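MHC class I antigen (Anolis carolinensis, PDB 7CPO) probably presents short peptides, bound together with beta2-microglobulin, at the cell surface for inspection by T cells. Local coordinates at residues 5-11 with 26-32; 51-55 with 176-181; 189-193 with 272-276. All blocks are in the same frame, centred on the assembly; numbering follows the deposited sequence.

Interaction 1 (5-11 with 26-32)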
ATOM      1  N   HIS A   5     -12.509   0.902  10.949  1.00 23.44           N
ATOM      2  CA  HIS A   5     -11.157   1.444  11.001  1.00 21.08           C
ATOM      3  C   HIS A   5     -10.179   0.375  11.470  1.00 21.09           C
ATOM      4  O   HIS A   5     -10.543  -0.570  12.181  1.00 20.22           O
ATOM      5  CB  HIS A   5     -11.056   2.652  11.940  1.00 17.97           C
ATOM      6  CG  HIS A   5     -11.926   3.789  11.533  1.00 21.74           C
ATOM      7  ND1 HIS A   5     -11.599   4.642  10.501  1.00 25.64           N
ATOM      8  CD2 HIS A   5     -13.132   4.195  11.991  1.00 22.95           C
ATOM      9  CE1 HIS A   5     -12.557   5.535  10.352  1.00 24.23           C
ATOM     10  NE2 HIS A   5     -13.505   5.278  11.236  1.00 27.23           N
ATOM     11  N   SER A   6      -8.919   0.555  11.104  1.00 16.16           N
ATOM     12  CA  SER A   6      -7.926  -0.462  11.379  1.00 18.00           C
ATOM     13  C   SER A   6      -6.584   0.179  11.694  1.00 16.44           C
ATOM     14  O   SER A   6      -6.266   1.278  11.229  1.00 18.88           O
ATOM     15  CB  SER A   6      -7.794  -1.407  10.190  1.00 14.68           C
ATOM     16  OG  SER A   6      -7.345  -0.665   9.067  1.00 29.67           O
ATOM     17  N   MET A   7      -5.804  -0.526  12.499  1.00 17.56           N
ATOM     18  CA  MET A   7      -4.383  -0.258  12.680  1.00 20.99           C
ATOM     19  C   MET A   7      -3.608  -1.471  12.183  1.00 21.32           C
ATOM     20  O   MET A   7      -3.924  -2.606  12.555  1.00 19.10           O
ATOM     21  CB  MET A   7      -4.042   0.016  14.142  1.00 15.14           C
ATOM     22  CG  MET A   7      -2.571   0.332  14.324  1.00 20.28           C
ATOM     23  SD  MET A   7      -2.105   0.468  16.039  1.00 38.05           S
ATOM     24  CE  MET A   7      -1.931  -1.240  16.522  1.00 26.42           C
ATOM     25  N   ARG A   8      -2.595  -1.232  11.358  1.00 20.12           N
ATOM     26  CA  ARG A   8      -1.973  -2.292  10.577  1.00 22.51           C
ATOM     27  C   ARG A   8      -0.464  -2.075  10.556  1.00 25.23           C
ATOM     28  O   ARG A   8      -0.013  -0.983  10.192  1.00 23.28           O
ATOM     29  CB  ARG A   8      -2.541  -2.286   9.141  1.00 23.33           C
ATOM     30  CG  ARG A   8      -3.925  -2.982   8.952  1.00 29.81           C
ATOM     31  CD  ARG A   8      -4.874  -2.338   7.912  1.00 24.77           C
ATOM     32  NE  ARG A   8      -4.196  -1.931   6.683  1.00 36.64           N
ATOM     33  CZ  ARG A   8      -4.130  -0.668   6.250  1.00 38.85           C
ATOM     34  NH1 ARG A   8      -4.711   0.304   6.950  1.00 43.92           N
ATOM     35  NH2 ARG A   8      -3.475  -0.359   5.129  1.00 27.06           N
ATOM     36  N   TYR A   9       0.313  -3.104  10.926  1.00 18.41           N
ATOM     37  CA  TYR A   9       1.772  -3.091  10.802  1.00 15.29           C
ATOM     38  C   TYR A   9       2.252  -4.055   9.716  1.00 19.88           C
ATOM     39  O   TYR A   9       1.732  -5.166   9.572  1.00 15.85           O
ATOM     40  CB  TYR A   9       2.448  -3.447  12.131  1.00 13.34           C
ATOM     41  CG  TYR A   9       2.363  -2.318  13.120  1.00 18.46           C
ATOM     42  CD1 TYR A   9       3.199  -1.211  13.005  1.00 20.48           C
ATOM     43  CD2 TYR A   9       1.438  -2.340  14.155  1.00 14.39           C
ATOM     44  CE1 TYR A   9       3.119  -0.152  13.906  1.00 17.27           C
ATOM     45  CE2 TYR A   9       1.340  -1.289  15.061  1.00 18.94           C
ATOM     46  CZ  TYR A   9       2.187  -0.195  14.925  1.00 22.69           C
ATOM     47  OH  TYR A   9       2.118   0.855  15.815  1.00 22.28           O
ATOM     48  N   PHE A  10       3.270  -3.638   8.965  1.00 16.99           N
ATOM     49  CA  PHE A  10       3.802  -4.433   7.867  1.00 16.70           C
ATOM     50  C   PHE A  10       5.317  -4.471   7.981  1.00 24.67           C
ATOM     51  O   PHE A  10       5.982  -3.433   7.857  1.00 20.86           O
ATOM     52  CB  PHE A  10       3.403  -3.852   6.506  1.00 19.47           C
ATOM     53  CG  PHE A  10       1.930  -3.743   6.290  1.00 15.74           C
ATOM     54  CD1 PHE A  10       1.241  -4.758   5.628  1.00 16.67           C
ATOM     55  CD2 PHE A  10       1.238  -2.605   6.705  1.00 14.26           C
ATOM     56  CE1 PHE A  10      -0.140  -4.650   5.387  1.00 20.40           C
ATOM     57  CE2 PHE A  10      -0.128  -2.489   6.480  1.00 21.45           C
ATOM     58  CZ  PHE A  10      -0.828  -3.517   5.805  1.00 11.13           C
ATOM     59  N   VAL A  11       5.862  -5.668   8.170  1.00 16.66           N
ATOM     60  CA  VAL A  11       7.274  -5.862   8.437  1.00 17.48           C
ATOM     61  C   VAL A  11       7.848  -6.781   7.370  1.00 21.50           C
ATOM     62  O   VAL A  11       7.276  -7.841   7.095  1.00 19.39           O
ATOM     63  CB  VAL A  11       7.481  -6.444   9.843  1.00 18.58           C
ATOM     64  CG1 VAL A  11       8.915  -6.378  10.221  1.00 17.15           C
ATOM     65  CG2 VAL A  11       6.626  -5.675  10.836  1.00 18.48           C
ATOM     66  N   TYR A  26       9.478  -1.632   8.184  1.00 22.32           N
ATOM     67  CA  TYR A  26       8.498  -1.757   9.272  1.00 15.81           C
ATOM     68  C   TYR A  26       7.603  -0.527   9.227  1.00 19.15           C
ATOM     69  O   TYR A  26       8.034   0.552   9.635  1.00 20.88           O
ATOM     70  CB  TYR A  26       9.199  -1.852  10.627  1.00 19.01           C
ATOM     71  CG  TYR A  26       8.481  -2.573  11.767  1.00 23.82           C
ATOM     72  CD1 TYR A  26       9.197  -3.411  12.633  1.00 21.80           C
ATOM     73  CD2 TYR A  26       7.115  -2.406  12.007  1.00 21.33           C
ATOM     74  CE1 TYR A  26       8.572  -4.080  13.696  1.00 13.13           C
ATOM     75  CE2 TYR A  26       6.485  -3.078  13.072  1.00 20.03           C
ATOM     76  CZ  TYR A  26       7.230  -3.915  13.902  1.00 17.90           C
ATOM     77  OH  TYR A  26       6.630  -4.593  14.938  1.00 18.77           O
ATOM     78  N   VAL A  27       6.364  -0.673   8.775  1.00 17.29           N
ATOM     79  CA  VAL A  27       5.488   0.471   8.535  1.00 21.97           C
ATOM     80  C   VAL A  27       4.166   0.290   9.280  1.00 16.79           C
ATOM     81  O   VAL A  27       3.585  -0.802   9.297  1.00 19.20           O
ATOM     82  CB  VAL A  27       5.231   0.674   7.022  1.00 25.89           C
ATOM     83  CG1 VAL A  27       4.505   1.972   6.795  1.00 31.63           C
ATOM     84  CG2 VAL A  27       6.530   0.695   6.250  1.00 21.43           C
ATOM     85  N   GLY A  28       3.674   1.376   9.861  1.00 15.51           N
ATOM     86  CA  GLY A  28       2.421   1.374  10.599  1.00 13.89           C
ATOM     87  C   GLY A  28       1.395   2.249   9.898  1.00 16.95           C
ATOM     88  O   GLY A  28       1.716   3.346   9.435  1.00 14.34           O
ATOM     89  N   TYR A  29       0.160   1.746   9.824  1.00 18.03           N
ATOM     90  CA  TYR A  29      -0.955   2.453   9.205  1.00 20.36           C
ATOM     91  C   TYR A  29      -2.152   2.542  10.144  1.00 20.73           C
ATOM     92  O   TYR A  29      -2.451   1.613  10.912  1.00 18.64           O
ATOM     93  CB  TYR A  29      -1.423   1.765   7.911  1.00 14.90           C
ATOM     94  CG  TYR A  29      -0.468   1.878   6.748  1.00 27.85           C
ATOM     95  CD1 TYR A  29      -0.675   2.825   5.720  1.00 25.20           C
ATOM     96  CD2 TYR A  29       0.638   1.036   6.655  1.00 20.61           C
ATOM     97  CE1 TYR A  29       0.210   2.917   4.648  1.00 24.03           C
ATOM     98  CE2 TYR A  29       1.521   1.122   5.582  1.00 24.01           C
ATOM     99  CZ  TYR A  29       1.300   2.059   4.588  1.00 23.89           C
ATOM    100  OH  TYR A  29       2.177   2.126   3.542  1.00 40.76           O
ATOM    101  N   VAL A  30      -2.859   3.660  10.044  1.00 19.86           N
ATOM    102  CA  VAL A  30      -4.248   3.760  10.458  1.00 17.04           C
ATOM    103  C   VAL A  30      -5.024   4.071   9.185  1.00 19.12           C
ATOM    104  O   VAL A  30      -4.786   5.109   8.553  1.00 16.10           O
ATOM    105  CB  VAL A  30      -4.455   4.825  11.542  1.00 14.69           C
ATOM    106  CG1 VAL A  30      -5.904   4.874  11.965  1.00 18.31           C
ATOM    107  CG2 VAL A  30      -3.563   4.524  12.739  1.00 14.66           C
ATOM    108  N   ASP A  31      -5.885   3.138   8.763  1.00 21.69           N
ATOM    109  CA  ASP A  31      -6.752   3.304   7.589  1.00 20.00           C
ATOM    110  C   ASP A  31      -5.964   3.763   6.364  1.00 38.02           C
ATOM    111  O   ASP A  31      -6.253   4.805   5.765  1.00 40.52           O
ATOM    112  CB  ASP A  31      -7.861   4.320   7.844  1.00 19.99           C
ATOM    113  CG  ASP A  31      -8.822   3.885   8.884  1.00 27.85           C
ATOM    114  OD1 ASP A  31      -8.908   2.673   9.141  1.00 28.17           O
ATOM    115  OD2 ASP A  31      -9.501   4.774   9.433  1.00 33.35           O
ATOM    116  N   ASP A  32      -4.941   2.993   6.016  1.00 27.54           N
ATOM    117  CA  ASP A  32      -4.066   3.302   4.869  1.00 42.76           C
ATOM    118  C   ASP A  32      -3.481   4.728   4.899  1.00 25.94           C
ATOM    119  O   ASP A  32      -2.976   5.205   3.880  1.00 25.38           O
ATOM    120  CB  ASP A  32      -4.751   3.008   3.510  1.00 46.76           C
ATOM    121  CG  ASP A  32      -5.895   3.975   3.152  1.00 41.57           C
ATOM    122  OD1 ASP A  32      -5.738   5.211   3.271  1.00 32.10           O
ATOM    123  OD2 ASP A  32      -6.969   3.478   2.731  1.00 40.00           O
TER
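V11 and Y26 meet through complementary torsions: Y26 holds CG anti to its own N (chi1 -154°), which carries the ring to V11, and chi2 of 140° turns its face to V11 CG2, the branch that lies anti to the carbonyl carbon. CG2 stands 3.4 Å from the centroid of the Y26 ring, almost on its normal, a CH-pi contact. At the edge of the same ring arrives Y9, whose CD1 is 3.8 Å from Y26 CE2. The Y9 ring also lies across G28, its CD1 3.6 Å from G28 CA, in room left by the missing side chain.

These two antiparallel strands form the first hairpin of the class I alpha1-alpha2 platform, the sheet that floors the peptide groove. M7, Y9 and Y26 face the groove: the Y9 hydroxyl bonds to the backbone of the bound peptide, and that of Y26 to Y101 and H73. R8, F10, V27 and Y29 point to the other face, where F10 meets F56 of beta2-microglobulin edge-to-face. Between F10 and Y29 the ring planes stand 87° apart, with F10 CE2 3.6 Å from Y29 CD2, and Y29 CB sits over one face of the R8 guanidinium.

Paired amides and carbonyls of R8 with Y29, and of F10 with V27, bind the backbones. Where the second strand has ended, D31 folds its carboxylate back, OD1 accepting S6 N at 2.9 Å on the syn side, somewhat out of the carboxylate plane, while D31 N returns a bond to S6 O at 3.1 Å. D31 OD2 also faces H5 ND1, in a hydrogen bond modelled too short for its length to be trusted.

Interaction 2 (51-55 with 176-181)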
ATOM      1  N   TRP A  51       0.328  14.318  13.870  1.00 18.45           N
ATOM      2  CA  TRP A  51      -0.576  14.120  14.989  1.00 20.60           C
ATOM      3  C   TRP A  51      -0.104  13.042  15.956  1.00 27.23           C
ATOM      4  O   TRP A  51      -0.551  13.034  17.110  1.00 28.28           O
ATOM      5  CB  TRP A  51      -1.989  13.810  14.474  1.00 15.97           C
ATOM      6  CG  TRP A  51      -2.148  12.659  13.483  1.00 20.97           C
ATOM      7  CD1 TRP A  51      -2.382  12.763  12.131  1.00 23.97           C
ATOM      8  CD2 TRP A  51      -2.160  11.245  13.778  1.00 17.02           C
ATOM      9  NE1 TRP A  51      -2.528  11.506  11.572  1.00 21.84           N
ATOM     10  CE2 TRP A  51      -2.393  10.561  12.557  1.00 20.58           C
ATOM     11  CE3 TRP A  51      -1.980  10.492  14.949  1.00 21.02           C
ATOM     12  CZ2 TRP A  51      -2.442   9.157  12.476  1.00 14.21           C
ATOM     13  CZ3 TRP A  51      -2.040   9.087  14.868  1.00 14.62           C
ATOM     14  CH2 TRP A  51      -2.274   8.444  13.639  1.00 16.10           C
ATOM     15  N   ILE A  52       0.809  12.156  15.542  1.00 28.97           N
ATOM     16  CA  ILE A  52       1.228  11.076  16.439  1.00 24.82           C
ATOM     17  C   ILE A  52       2.066  11.597  17.605  1.00 24.79           C
ATOM     18  O   ILE A  52       2.171  10.912  18.633  1.00 24.88           O
ATOM     19  CB  ILE A  52       1.955   9.958  15.651  1.00 18.81           C
ATOM     20  CG1 ILE A  52       2.241   8.735  16.530  1.00 16.94           C
ATOM     21  CG2 ILE A  52       3.238  10.480  14.988  1.00 16.64           C
ATOM     22  CD1 ILE A  52       1.060   8.206  17.273  1.00 14.46           C
ATOM     23  N   SER A  53       2.619  12.814  17.515  1.00 22.89           N
ATOM     24  CA  SER A  53       3.358  13.325  18.669  1.00 25.71           C
ATOM     25  C   SER A  53       2.446  13.596  19.861  1.00 24.00           C
ATOM     26  O   SER A  53       2.932  13.716  20.989  1.00 27.15           O
ATOM     27  CB  SER A  53       4.139  14.590  18.318  1.00 25.22           C
ATOM     28  OG  SER A  53       3.272  15.656  17.980  1.00 34.49           O
ATOM     29  N   LYS A  54       1.134  13.661  19.651  1.00 20.11           N
ATOM     30  CA  LYS A  54       0.234  13.811  20.784  1.00 18.54           C
ATOM     31  C   LYS A  54       0.342  12.645  21.770  1.00 20.72           C
ATOM     32  O   LYS A  54      -0.096  12.772  22.924  1.00 18.52           O
ATOM     33  CB  LYS A  54      -1.201  13.941  20.290  1.00 24.57           C
ATOM     34  CG  LYS A  54      -1.489  15.174  19.457  1.00 16.04           C
ATOM     35  CD  LYS A  54      -2.980  15.171  19.098  1.00 19.33           C
ATOM     36  CE  LYS A  54      -3.319  16.296  18.157  1.00 21.05           C
ATOM     37  NZ  LYS A  54      -4.700  16.185  17.646  1.00 33.53           N
ATOM     38  N   VAL A  55       0.917  11.514  21.356  1.00 16.25           N
ATOM     39  CA  VAL A  55       1.102  10.392  22.270  1.00 20.85           C
ATOM     40  C   VAL A  55       2.099  10.702  23.379  1.00 21.84           C
ATOM     41  O   VAL A  55       2.203   9.941  24.338  1.00 25.79           O
ATOM     42  CB  VAL A  55       1.541   9.139  21.481  1.00 14.97           C
ATOM     43  CG1 VAL A  55       3.021   9.201  21.163  1.00 24.75           C
ATOM     44  CG2 VAL A  55       1.217   7.899  22.244  1.00 24.53           C
ATOM     45  N   TYR A 176      -6.504  11.342  17.966  1.00 16.66           N
ATOM     46  CA  TYR A 176      -5.321  12.150  17.693  1.00 18.18           C
ATOM     47  C   TYR A 176      -5.367  12.725  16.288  1.00 19.76           C
ATOM     48  O   TYR A 176      -5.166  13.930  16.092  1.00 20.51           O
ATOM     49  CB  TYR A 176      -4.054  11.316  17.851  1.00 14.01           C
ATOM     50  CG  TYR A 176      -3.686  10.993  19.260  1.00 20.44           C
ATOM     51  CD1 TYR A 176      -4.298  11.635  20.329  1.00 20.59           C
ATOM     52  CD2 TYR A 176      -2.718  10.025  19.533  1.00 18.69           C
ATOM     53  CE1 TYR A 176      -3.937  11.335  21.635  1.00 15.57           C
ATOM     54  CE2 TYR A 176      -2.361   9.716  20.825  1.00 17.05           C
ATOM     55  CZ  TYR A 176      -2.974  10.364  21.870  1.00 22.33           C
ATOM     56  OH  TYR A 176      -2.607  10.035  23.156  1.00 31.15           O
ATOM     57  N   GLY A 177      -5.638  11.873  15.296  1.00 14.04           N
ATOM     58  CA  GLY A 177      -5.512  12.272  13.903  1.00 18.76           C
ATOM     59  C   GLY A 177      -6.805  12.455  13.139  1.00 15.74           C
ATOM     60  O   GLY A 177      -6.798  12.410  11.912  1.00 19.34           O
ATOM     61  N   LYS A 178      -7.916  12.670  13.846  1.00 18.46           N
ATOM     62  CA  LYS A 178      -9.231  12.719  13.199  1.00 22.40           C
ATOM     63  C   LYS A 178      -9.304  13.784  12.102  1.00 21.99           C
ATOM     64  O   LYS A 178      -9.968  13.582  11.077  1.00 27.10           O
ATOM     65  CB  LYS A 178     -10.313  12.978  14.249  1.00 24.55           C
ATOM     66  CG  LYS A 178     -10.116  14.276  15.068  1.00 19.03           C
ATOM     67  CD  LYS A 178     -11.069  14.296  16.251  1.00 19.21           C
ATOM     68  CE  LYS A 178     -10.773  15.437  17.212  1.00 22.58           C
ATOM     69  NZ  LYS A 178     -11.122  16.784  16.689  1.00 30.10           N
ATOM     70  N   GLU A 179      -8.647  14.931  12.304  1.00 21.77           N
ATOM     71  CA  GLU A 179      -8.748  16.031  11.347  1.00 23.25           C
ATOM     72  C   GLU A 179      -8.252  15.624   9.970  1.00 27.67           C
ATOM     73  O   GLU A 179      -8.800  16.070   8.957  1.00 27.02           O
ATOM     74  CB  GLU A 179      -7.982  17.260  11.845  1.00 13.42           C
ATOM     75  CG  GLU A 179      -8.137  17.545  13.348  1.00 40.07           C
ATOM     76  CD  GLU A 179      -7.336  16.586  14.312  1.00 53.37           C
ATOM     77  OE1 GLU A 179      -6.340  15.908  13.909  1.00 31.70           O
ATOM     78  OE2 GLU A 179      -7.734  16.520  15.504  1.00 48.16           O
ATOM     79  N   THR A 180      -7.237  14.774   9.897  1.00 25.61           N
ATOM     80  CA  THR A 180      -6.802  14.299   8.591  1.00 26.58           C
ATOM     81  C   THR A 180      -7.257  12.876   8.286  1.00 26.43           C
ATOM     82  O   THR A 180      -7.501  12.562   7.117  1.00 25.48           O
ATOM     83  CB  THR A 180      -5.277  14.409   8.464  1.00 24.85           C
ATOM     84  OG1 THR A 180      -4.641  13.612   9.465  1.00 37.27           O
ATOM     85  CG2 THR A 180      -4.843  15.843   8.663  1.00 30.00           C
ATOM     86  N   LEU A 181      -7.419  12.023   9.306  1.00 20.13           N
ATOM     87  CA  LEU A 181      -7.820  10.639   9.061  1.00 26.15           C
ATOM     88  C   LEU A 181      -9.263  10.532   8.574  1.00 31.35           C
ATOM     89  O   LEU A 181      -9.597   9.610   7.816  1.00 33.02           O
ATOM     90  CB  LEU A 181      -7.645   9.810  10.329  1.00 22.51           C
ATOM     91  CG  LEU A 181      -6.209   9.524  10.753  1.00 22.62           C
ATOM     92  CD1 LEU A 181      -6.189   9.044  12.214  1.00 18.52           C
ATOM     93  CD2 LEU A 181      -5.594   8.491   9.820  1.00 14.39           C
TER
HETATM   94  O   HOH W   1      -0.807  11.585  25.558  1.00 21.96           O
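W51 and G177 make the close part of this contact. The alpha carbon of G177 rests over one face of the indole, 3.5 Å from the centroid of the five-membered ring, a CH-pi approach that the lack of a side chain makes possible. L181 CD1 comes to 3.8 Å from W51 CZ2. Y176 contributes its CB, 3.7 Å from W51 CE3. W51 reaches this place by setting CG between its own N and carbonyl carbon (chi1 54°), and the indole NE1 is satisfied by Q33, so a buried polar atom does not go without a partner.

Toward solvent the packing gives way to polar links, one firm and the others long or weak. The extended chain of K54 runs antiparallel to the Y176 side chain, with CB over the centre of the tyrosine ring, 3.9 Å from its centroid. Its NZ then gives a hydrogen bond of 2.8 Å to Y176 O, in the carbonyl plane and on a lone pair. This carbonyl belongs to the last turn of helix 152-176, where G177 departs from helical geometry. K54 NZ is also 3.7 Å from E179 OE2, a long salt bridge in a network that includes K178. A water donates to K54 O and lies near Y176 OH, to which its bond is weak.

G177 also stands at the N-cap position of helix 178-181, so the indole covers the very joint between the two helices. With Y173 packed on W51 and W169 on V55, both from helix 152-176, the arrangement is that of the closed end of a class I groove, where the start of the alpha1 helical region meets the end of the alpha2 helices.

Interaction 3 (189-193 with 272-276)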
ATOM      1  N   VAL A 189     -12.924  15.103 -11.671  1.00 24.11           N
ATOM      2  CA  VAL A 189     -13.274  14.225 -12.790  1.00 24.85           C
ATOM      3  C   VAL A 189     -13.103  14.973 -14.105  1.00 31.71           C
ATOM      4  O   VAL A 189     -13.725  16.020 -14.319  1.00 33.25           O
ATOM      5  CB  VAL A 189     -14.718  13.716 -12.679  1.00 32.80           C
ATOM      6  CG1 VAL A 189     -14.987  12.647 -13.748  1.00 28.71           C
ATOM      7  CG2 VAL A 189     -15.007  13.208 -11.278  1.00 33.80           C
ATOM      8  N   LYS A 190     -12.307  14.411 -15.002  1.00 33.80           N
ATOM      9  CA  LYS A 190     -12.039  15.022 -16.294  1.00 32.99           C
ATOM     10  C   LYS A 190     -12.167  13.957 -17.374  1.00 29.59           C
ATOM     11  O   LYS A 190     -11.566  12.888 -17.267  1.00 29.64           O
ATOM     12  CB  LYS A 190     -10.639  15.661 -16.301  1.00 31.61           C
ATOM     13  CG  LYS A 190     -10.139  16.123 -17.648  1.00 30.84           C
ATOM     14  CD  LYS A 190      -9.864  17.606 -17.589  1.00 39.93           C
ATOM     15  CE  LYS A 190      -9.194  18.128 -18.846  1.00 36.17           C
ATOM     16  NZ  LYS A 190      -7.816  17.627 -18.948  1.00 40.88           N
ATOM     17  N   VAL A 191     -12.959  14.231 -18.398  1.00 29.11           N
ATOM     18  CA  VAL A 191     -13.137  13.311 -19.519  1.00 31.53           C
ATOM     19  C   VAL A 191     -12.338  13.830 -20.702  1.00 28.18           C
ATOM     20  O   VAL A 191     -12.511  14.981 -21.117  1.00 36.12           O
ATOM     21  CB  VAL A 191     -14.620  13.147 -19.910  1.00 33.98           C
ATOM     22  CG1 VAL A 191     -14.748  12.100 -21.006  1.00 26.03           C
ATOM     23  CG2 VAL A 191     -15.470  12.767 -18.714  1.00 27.09           C
ATOM     24  N   THR A 192     -11.480  12.986 -21.255  1.00 24.05           N
ATOM     25  CA  THR A 192     -10.811  13.277 -22.506  1.00 24.26           C
ATOM     26  C   THR A 192     -11.205  12.250 -23.574  1.00 41.06           C
ATOM     27  O   THR A 192     -11.883  11.251 -23.306  1.00 39.46           O
ATOM     28  CB  THR A 192      -9.293  13.309 -22.304  1.00 33.33           C
ATOM     29  OG1 THR A 192      -8.874  12.076 -21.708  1.00 40.44           O
ATOM     30  CG2 THR A 192      -8.892  14.490 -21.410  1.00 19.06           C
ATOM     31  N   ARG A 193     -10.760  12.515 -24.803  1.00 44.08           N
ATOM     32  CA  ARG A 193     -11.127  11.758 -25.993  1.00 38.74           C
ATOM     33  C   ARG A 193      -9.867  11.582 -26.822  1.00 29.54           C
ATOM     34  O   ARG A 193      -9.182  12.569 -27.091  1.00 29.20           O
ATOM     35  CB  ARG A 193     -12.204  12.515 -26.783  1.00 38.88           C
ATOM     36  CG  ARG A 193     -12.565  11.921 -28.121  1.00 43.30           C
ATOM     37  CD  ARG A 193     -13.325  12.950 -28.945  1.00 39.77           C
ATOM     38  NE  ARG A 193     -12.426  13.977 -29.454  1.00 44.77           N
ATOM     39  CZ  ARG A 193     -11.686  13.840 -30.548  1.00 43.53           C
ATOM     40  NH1 ARG A 193     -11.751  12.724 -31.262  1.00 50.24           N
ATOM     41  NH2 ARG A 193     -10.887  14.826 -30.936  1.00 47.48           N
ATOM     42  N   VAL A 272     -21.882  12.431  -9.699  1.00 28.26           N
ATOM     43  CA  VAL A 272     -21.651  13.245 -10.889  1.00 35.55           C
ATOM     44  C   VAL A 272     -21.639  12.344 -12.120  1.00 41.47           C
ATOM     45  O   VAL A 272     -21.272  11.164 -12.054  1.00 34.72           O
ATOM     46  CB  VAL A 272     -20.344  14.066 -10.816  1.00 35.02           C
ATOM     47  CG1 VAL A 272     -20.332  14.954  -9.585  1.00 25.53           C
ATOM     48  CG2 VAL A 272     -19.133  13.155 -10.829  1.00 30.93           C
ATOM     49  N   ASP A 273     -22.060  12.916 -13.251  1.00 33.52           N
ATOM     50  CA  ASP A 273     -22.045  12.251 -14.551  1.00 27.78           C
ATOM     51  C   ASP A 273     -21.385  13.206 -15.534  1.00 34.66           C
ATOM     52  O   ASP A 273     -21.959  14.250 -15.868  1.00 27.38           O
ATOM     53  CB  ASP A 273     -23.454  11.893 -15.021  1.00 33.70           C
ATOM     54  CG  ASP A 273     -24.167  10.961 -14.085  1.00 38.11           C
ATOM     55  OD1 ASP A 273     -24.172   9.741 -14.354  1.00 40.93           O
ATOM     56  OD2 ASP A 273     -24.714  11.451 -13.073  1.00 48.79           O
ATOM     57  N   VAL A 274     -20.197  12.848 -16.011  1.00 28.67           N
ATOM     58  CA  VAL A 274     -19.379  13.731 -16.834  1.00 38.65           C
ATOM     59  C   VAL A 274     -19.250  13.136 -18.234  1.00 31.68           C
ATOM     60  O   VAL A 274     -18.876  11.968 -18.391  1.00 27.45           O
ATOM     61  CB  VAL A 274     -18.004  13.969 -16.183  1.00 34.16           C
ATOM     62  CG1 VAL A 274     -17.320  15.172 -16.790  1.00 21.22           C
ATOM     63  CG2 VAL A 274     -18.182  14.188 -14.696  1.00 34.26           C
ATOM     64  N   ALA A 275     -19.567  13.945 -19.243  1.00 38.64           N
ATOM     65  CA  ALA A 275     -19.418  13.603 -20.654  1.00 35.43           C
ATOM     66  C   ALA A 275     -18.238  14.356 -21.252  1.00 29.51           C
ATOM     67  O   ALA A 275     -17.668  15.262 -20.641  1.00 42.11           O
ATOM     68  CB  ALA A 275     -20.690  13.933 -21.439  1.00 35.99           C
ATOM     69  N   TRP A 276     -17.875  13.981 -22.470  1.00 29.41           N
ATOM     70  CA  TRP A 276     -16.791  14.686 -23.150  1.00 37.01           C
ATOM     71  C   TRP A 276     -17.172  16.143 -23.464  1.00 43.57           C
ATOM     72  O   TRP A 276     -18.331  16.484 -23.739  1.00 35.14           O
ATOM     73  CB  TRP A 276     -16.387  13.963 -24.429  1.00 23.40           C
ATOM     74  CG  TRP A 276     -15.328  14.682 -25.182  1.00 38.09           C
ATOM     75  CD1 TRP A 276     -14.005  14.781 -24.851  1.00 36.30           C
ATOM     76  CD2 TRP A 276     -15.496  15.425 -26.392  1.00 49.16           C
ATOM     77  NE1 TRP A 276     -13.336  15.531 -25.788  1.00 33.77           N
ATOM     78  CE2 TRP A 276     -14.228  15.942 -26.745  1.00 45.60           C
ATOM     79  CE3 TRP A 276     -16.596  15.709 -27.212  1.00 43.97           C
ATOM     80  CZ2 TRP A 276     -14.030  16.720 -27.886  1.00 40.86           C
ATOM     81  CZ3 TRP A 276     -16.398  16.486 -28.341  1.00 37.51           C
ATOM     82  CH2 TRP A 276     -15.124  16.978 -28.669  1.00 41.11           C
ATOM     83  OXT TRP A 276     -16.310  17.033 -23.425  1.00 48.30           O
TER
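V191 and V274 belong to an apolar contact between the two sheets of the immunoglobulin C1-set domain, made where outer strand 188-193 of one sheet faces outer strand 272-274 of the other. The short segments run 8.2 Å apart at closest approach and at 21° to one another, a spacing filled by side chains and too wide for backbone pairing. V189 and V191 point across the gap, and V272 and V274 answer them.

The valines interlock methyl by methyl. V191 CG2 is 3.6 Å from V274 CG1, and close to the carbonyl oxygen of V274 as well. V274 turns its other branch to V189, CG2 lying 3.7 Å from V189 CG1, while V189 CG2 touches V272 CG2 more loosely at 4.2 Å.

At the far end the C-terminal W276 folds its indole against R193. W276 CG is anti to the backbone N (chi1 177°), which brings the indole to the arginine stem. R193 CB lies over the five-membered ring, 3.7 Å from its centroid, and R193 NE comes to 3.5 Å from W276 CZ2. The guanidinium is nearly upright on the indole plane, so it does not stack; its nitrogens go to salt bridges with D196 and E201. Both residues touch a crystal neighbour, which may influence their pose. On the other side of the strand, T192 bonds to Q97 of beta2-microglobulin.

Since the segments meet mainly through methyls, methylenes and an aromatic face, their cohesion rests mostly on dispersion and the exclusion of water, with no polar bond between the two segments to add direction.

How the interactions relate
Along the chain the three contacts follow in series. Interactions 1 and 2 both belong to the alpha1-alpha2 unit, with centres 14 Å apart, and they touch: V30 at the end of strand 25-30 packs on L181 and W51. The sheet that floors the groove is thereby joined to the helical region closing one end of it. Interaction 3 lies apart in the immunoglobulin domain, its centre 34 Å from that of interaction 1 and 36 Å from that of interaction 2, although helix 178-181 leads in sequence to strand 188-193. Interactions 1 and 3 both border beta2-microglobulin, which thus bridges the peptide-binding platform and the domain beneath it.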